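Local structure of SsDNA-binding protein essential for mitochondrial genome maintenance (Saccharomyces cerevisiae, 6CQK) at residues A[4-16]-A[62-74]. The protein binds single-stranded DNA preferentially and cooperatively, takes part in mitochondrial DNA replication and stimulates the PIF1 helicase. Numbering follows the deposited sequence.
Sequences SKMSIVGRIGSEF and VRKGALVYVEADA
The Y69 ring takes the CG2 branch of V9 at its edge, near the ring plane, with 3.7 Å from V9 CG2 to Y69 CD2, while F3 of a third subunit also meets this ring. A second aromatic edge lies farther along the pair, where F16 brings CE2 to 3.3 Å from V62 O and sets CZ beside V62 CG1; Y30 packs edge-to-face with F16. With CG anti to the backbone N (chi1 164°), the Y69 ring leans toward E71, two residues on in its strand, and its OH donates to E71 OE2 (3.0 Å) from above the carboxylate plane. K5 and E71 extend alongside one another from neighbouring strands, and K5 NZ makes a salt bridge to that same E71 OE2, its hydrogen bond weak at 3.4 Å. A phenylalanine in place of Y69 would probably leave E71 without its hydroxyl partner and freer to turn. In this OB-fold domain, 4-12 and 67-74 are antiparallel neighbours, the first and fourth strands, whose pairing closes the barrel. Backbone bonds link M6 with A72, I8 with V70 and G10 with V68. Beyond them, the type II turn R63-A66 puts G65, with its positive phi, where G65 N reaches I12 O (2.8 Å). Next to the turn, I12 CD1 touches V62 CG1 and V68 CG1, which it meets from directions about 90° apart, branched aliphatics suited to a cluster in which I12 and V68 are buried. At the other end, the small S4 donates OG to A74 O (2.6 Å), and S4-V9 continue the sheet into a strand of a second subunit, whose D2 holds R11.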
# COMPACT_ATOMS: atom_id res chain seq x y z
N SER A 4 3.97 -9.59 -4.12
CA SER A 4 4.47 -8.39 -4.81
C SER A 4 3.32 -7.67 -5.42
O SER A 4 2.89 -8.06 -6.46
CB SER A 4 5.58 -8.72 -5.84
OG SER A 4 5.09 -9.61 -6.82
N LYS A 5 2.83 -6.64 -4.75
CA LYS A 5 1.69 -5.89 -5.25
C LYS A 5 2.11 -4.49 -5.56
O LYS A 5 3.00 -3.97 -4.96
CB LYS A 5 0.48 -5.87 -4.29
CG LYS A 5 0.76 -5.31 -2.93
CD LYS A 5 -0.45 -5.34 -2.01
CE LYS A 5 -1.23 -4.04 -2.19
NZ LYS A 5 -2.62 -4.07 -1.66
N MET A 6 1.42 -3.91 -6.54
CA MET A 6 1.61 -2.50 -6.98
C MET A 6 0.36 -1.67 -6.74
O MET A 6 -0.76 -2.16 -6.92
CB MET A 6 1.85 -2.47 -8.45
CG MET A 6 2.18 -1.08 -8.96
SD MET A 6 3.63 -1.00 -10.03
CE MET A 6 4.91 -1.96 -9.32
N SER A 7 0.54 -0.45 -6.29
CA SER A 7 -0.57 0.48 -6.18
C SER A 7 -0.22 1.62 -7.10
O SER A 7 0.89 2.10 -7.06
CB SER A 7 -0.74 0.98 -4.75
OG SER A 7 -0.66 -0.11 -3.83
N ILE A 8 -1.17 2.02 -7.94
CA ILE A 8 -0.98 3.08 -8.90
C ILE A 8 -2.08 4.10 -8.79
O ILE A 8 -3.24 3.77 -8.66
CB ILE A 8 -1.05 2.49 -10.28
CG1 ILE A 8 0.10 1.52 -10.49
CG2 ILE A 8 -0.99 3.59 -11.35
CD1 ILE A 8 -0.25 0.44 -11.47
N VAL A 9 -1.71 5.36 -8.82
CA VAL A 9 -2.64 6.40 -9.15
C VAL A 9 -2.27 7.02 -10.46
O VAL A 9 -1.11 7.48 -10.66
CB VAL A 9 -2.69 7.50 -8.09
CG1 VAL A 9 -3.57 8.66 -8.57
CG2 VAL A 9 -3.30 6.95 -6.84
N GLY A 10 -3.27 7.08 -11.32
CA GLY A 10 -3.04 7.54 -12.66
C GLY A 10 -4.27 7.59 -13.48
O GLY A 10 -5.38 7.38 -12.98
N ARG A 11 -4.10 7.88 -14.76
CA ARG A 11 -5.24 8.07 -15.62
C ARG A 11 -5.34 6.96 -16.61
O ARG A 11 -4.33 6.46 -17.09
CB ARG A 11 -5.15 9.42 -16.34
CG ARG A 11 -5.91 10.53 -15.61
CD ARG A 11 -5.28 11.85 -15.71
NE ARG A 11 -4.24 11.83 -14.68
CZ ARG A 11 -3.39 12.83 -14.47
NH1 ARG A 11 -3.47 13.96 -15.21
NH2 ARG A 11 -2.48 12.71 -13.53
N ILE A 12 -6.56 6.58 -16.93
CA ILE A 12 -6.76 5.52 -17.90
C ILE A 12 -6.45 6.01 -19.28
O ILE A 12 -7.12 6.90 -19.74
CB ILE A 12 -8.16 4.91 -17.77
CG1 ILE A 12 -8.15 4.14 -16.43
CG2 ILE A 12 -8.47 4.04 -18.97
CD1 ILE A 12 -9.36 3.32 -16.14
N GLY A 13 -5.44 5.40 -19.90
CA GLY A 13 -4.94 5.86 -21.16
C GLY A 13 -5.24 4.95 -22.32
O GLY A 13 -4.58 5.01 -23.33
N SER A 14 -6.29 4.15 -22.22
CA SER A 14 -6.69 3.30 -23.35
C SER A 14 -8.15 2.86 -23.29
O SER A 14 -8.84 3.04 -22.25
CB SER A 14 -5.77 2.08 -23.45
OG SER A 14 -6.04 1.12 -22.43
N GLU A 15 -8.63 2.32 -24.42
CA GLU A 15 -9.89 1.58 -24.46
C GLU A 15 -9.71 0.32 -23.63
O GLU A 15 -8.61 -0.09 -23.28
CB GLU A 15 -10.29 1.14 -25.89
CG GLU A 15 -10.85 2.15 -26.92
CD GLU A 15 -11.17 3.53 -26.36
OE1 GLU A 15 -12.14 3.62 -25.55
OE2 GLU A 15 -10.45 4.52 -26.73
N PHE A 16 -10.83 -0.28 -23.28
CA PHE A 16 -10.80 -1.56 -22.61
C PHE A 16 -10.89 -2.68 -23.68
O PHE A 16 -11.97 -3.05 -24.03
CB PHE A 16 -11.97 -1.65 -21.59
CG PHE A 16 -11.94 -0.61 -20.50
CD1 PHE A 16 -10.98 -0.67 -19.50
CD2 PHE A 16 -12.90 0.38 -20.44
CE1 PHE A 16 -10.97 0.25 -18.46
CE2 PHE A 16 -12.91 1.29 -19.40
CZ PHE A 16 -11.94 1.23 -18.42
N VAL A 62 -16.92 3.29 -16.02
CA VAL A 62 -15.57 3.96 -16.15
C VAL A 62 -15.17 4.39 -17.57
O VAL A 62 -15.08 3.59 -18.48
CB VAL A 62 -14.39 3.08 -15.63
CG1 VAL A 62 -13.03 3.76 -15.84
CG2 VAL A 62 -14.58 2.79 -14.16
N ARG A 63 -14.88 5.67 -17.75
CA ARG A 63 -14.55 6.22 -19.08
C ARG A 63 -13.06 6.48 -19.19
O ARG A 63 -12.39 6.71 -18.18
CB ARG A 63 -15.32 7.54 -19.31
CG ARG A 63 -16.85 7.39 -19.38
CD ARG A 63 -17.53 8.72 -19.73
NE ARG A 63 -17.37 9.73 -18.68
CZ ARG A 63 -18.11 9.82 -17.57
NH1 ARG A 63 -19.08 8.95 -17.30
NH2 ARG A 63 -17.86 10.80 -16.69
N LYS A 64 -12.56 6.48 -20.42
CA LYS A 64 -11.17 6.83 -20.68
C LYS A 64 -10.81 8.19 -20.04
O LYS A 64 -11.66 9.07 -19.91
CB LYS A 64 -10.92 6.80 -22.19
CG LYS A 64 -9.50 7.03 -22.65
CD LYS A 64 -9.37 6.72 -24.17
CE LYS A 64 -8.45 7.63 -24.98
NZ LYS A 64 -7.04 7.60 -24.51
N GLY A 65 -9.56 8.34 -19.58
CA GLY A 65 -9.10 9.55 -18.91
C GLY A 65 -9.42 9.61 -17.42
O GLY A 65 -9.06 10.58 -16.73
N ALA A 66 -10.13 8.62 -16.91
CA ALA A 66 -10.43 8.56 -15.49
C ALA A 66 -9.21 8.46 -14.60
O ALA A 66 -8.33 7.63 -14.81
CB ALA A 66 -11.30 7.38 -15.20
N LEU A 67 -9.14 9.36 -13.61
CA LEU A 67 -8.20 9.20 -12.49
C LEU A 67 -8.68 8.04 -11.63
O LEU A 67 -9.80 8.08 -11.11
CB LEU A 67 -8.11 10.46 -11.64
CG LEU A 67 -7.02 10.46 -10.60
CD1 LEU A 67 -5.66 10.39 -11.26
CD2 LEU A 67 -7.08 11.68 -9.70
N VAL A 68 -7.82 7.03 -11.51
CA VAL A 68 -8.10 5.82 -10.74
C VAL A 68 -7.02 5.53 -9.71
O VAL A 68 -5.88 6.00 -9.83
CB VAL A 68 -8.21 4.59 -11.63
CG1 VAL A 68 -9.37 4.76 -12.52
CG2 VAL A 68 -6.95 4.35 -12.46
N TYR A 69 -7.37 4.74 -8.69
CA TYR A 69 -6.36 4.16 -7.76
C TYR A 69 -6.52 2.66 -7.90
O TYR A 69 -7.58 2.15 -7.58
CB TYR A 69 -6.58 4.63 -6.33
CG TYR A 69 -5.88 3.82 -5.29
CD1 TYR A 69 -6.47 2.72 -4.71
CD2 TYR A 69 -4.64 4.19 -4.83
CE1 TYR A 69 -5.84 2.00 -3.73
CE2 TYR A 69 -3.99 3.45 -3.87
CZ TYR A 69 -4.60 2.36 -3.32
OH TYR A 69 -3.91 1.66 -2.34
N VAL A 70 -5.52 2.00 -8.47
CA VAL A 70 -5.58 0.57 -8.76
C VAL A 70 -4.58 -0.13 -7.89
O VAL A 70 -3.48 0.37 -7.64
CB VAL A 70 -5.21 0.30 -10.19
CG1 VAL A 70 -5.00 -1.19 -10.43
CG2 VAL A 70 -6.24 0.90 -11.13
N GLU A 71 -4.98 -1.30 -7.38
CA GLU A 71 -4.04 -2.20 -6.72
C GLU A 71 -4.00 -3.47 -7.55
O GLU A 71 -5.01 -3.93 -7.97
CB GLU A 71 -4.51 -2.58 -5.34
CG GLU A 71 -4.52 -1.44 -4.39
CD GLU A 71 -5.15 -1.79 -3.08
OE1 GLU A 71 -6.21 -2.48 -3.00
OE2 GLU A 71 -4.52 -1.31 -2.12
N ALA A 72 -2.81 -3.99 -7.79
CA ALA A 72 -2.66 -5.09 -8.69
C ALA A 72 -1.55 -6.04 -8.21
O ALA A 72 -0.50 -5.58 -7.75
CB ALA A 72 -2.35 -4.56 -10.13
N ASP A 73 -1.76 -7.33 -8.41
CA ASP A 73 -0.69 -8.29 -8.17
C ASP A 73 0.31 -8.24 -9.27
O ASP A 73 -0.08 -8.23 -10.45
CB ASP A 73 -1.25 -9.71 -7.96
CG ASP A 73 -1.80 -9.88 -6.56
OD1 ASP A 73 -1.16 -9.37 -5.60
OD2 ASP A 73 -2.91 -10.39 -6.38
N ALA A 74 1.57 -8.18 -8.91
CA ALA A 74 2.65 -8.10 -9.86
C ALA A 74 3.45 -9.38 -10.01
O ALA A 74 3.78 -10.00 -9.01
CB ALA A 74 3.61 -6.98 -9.45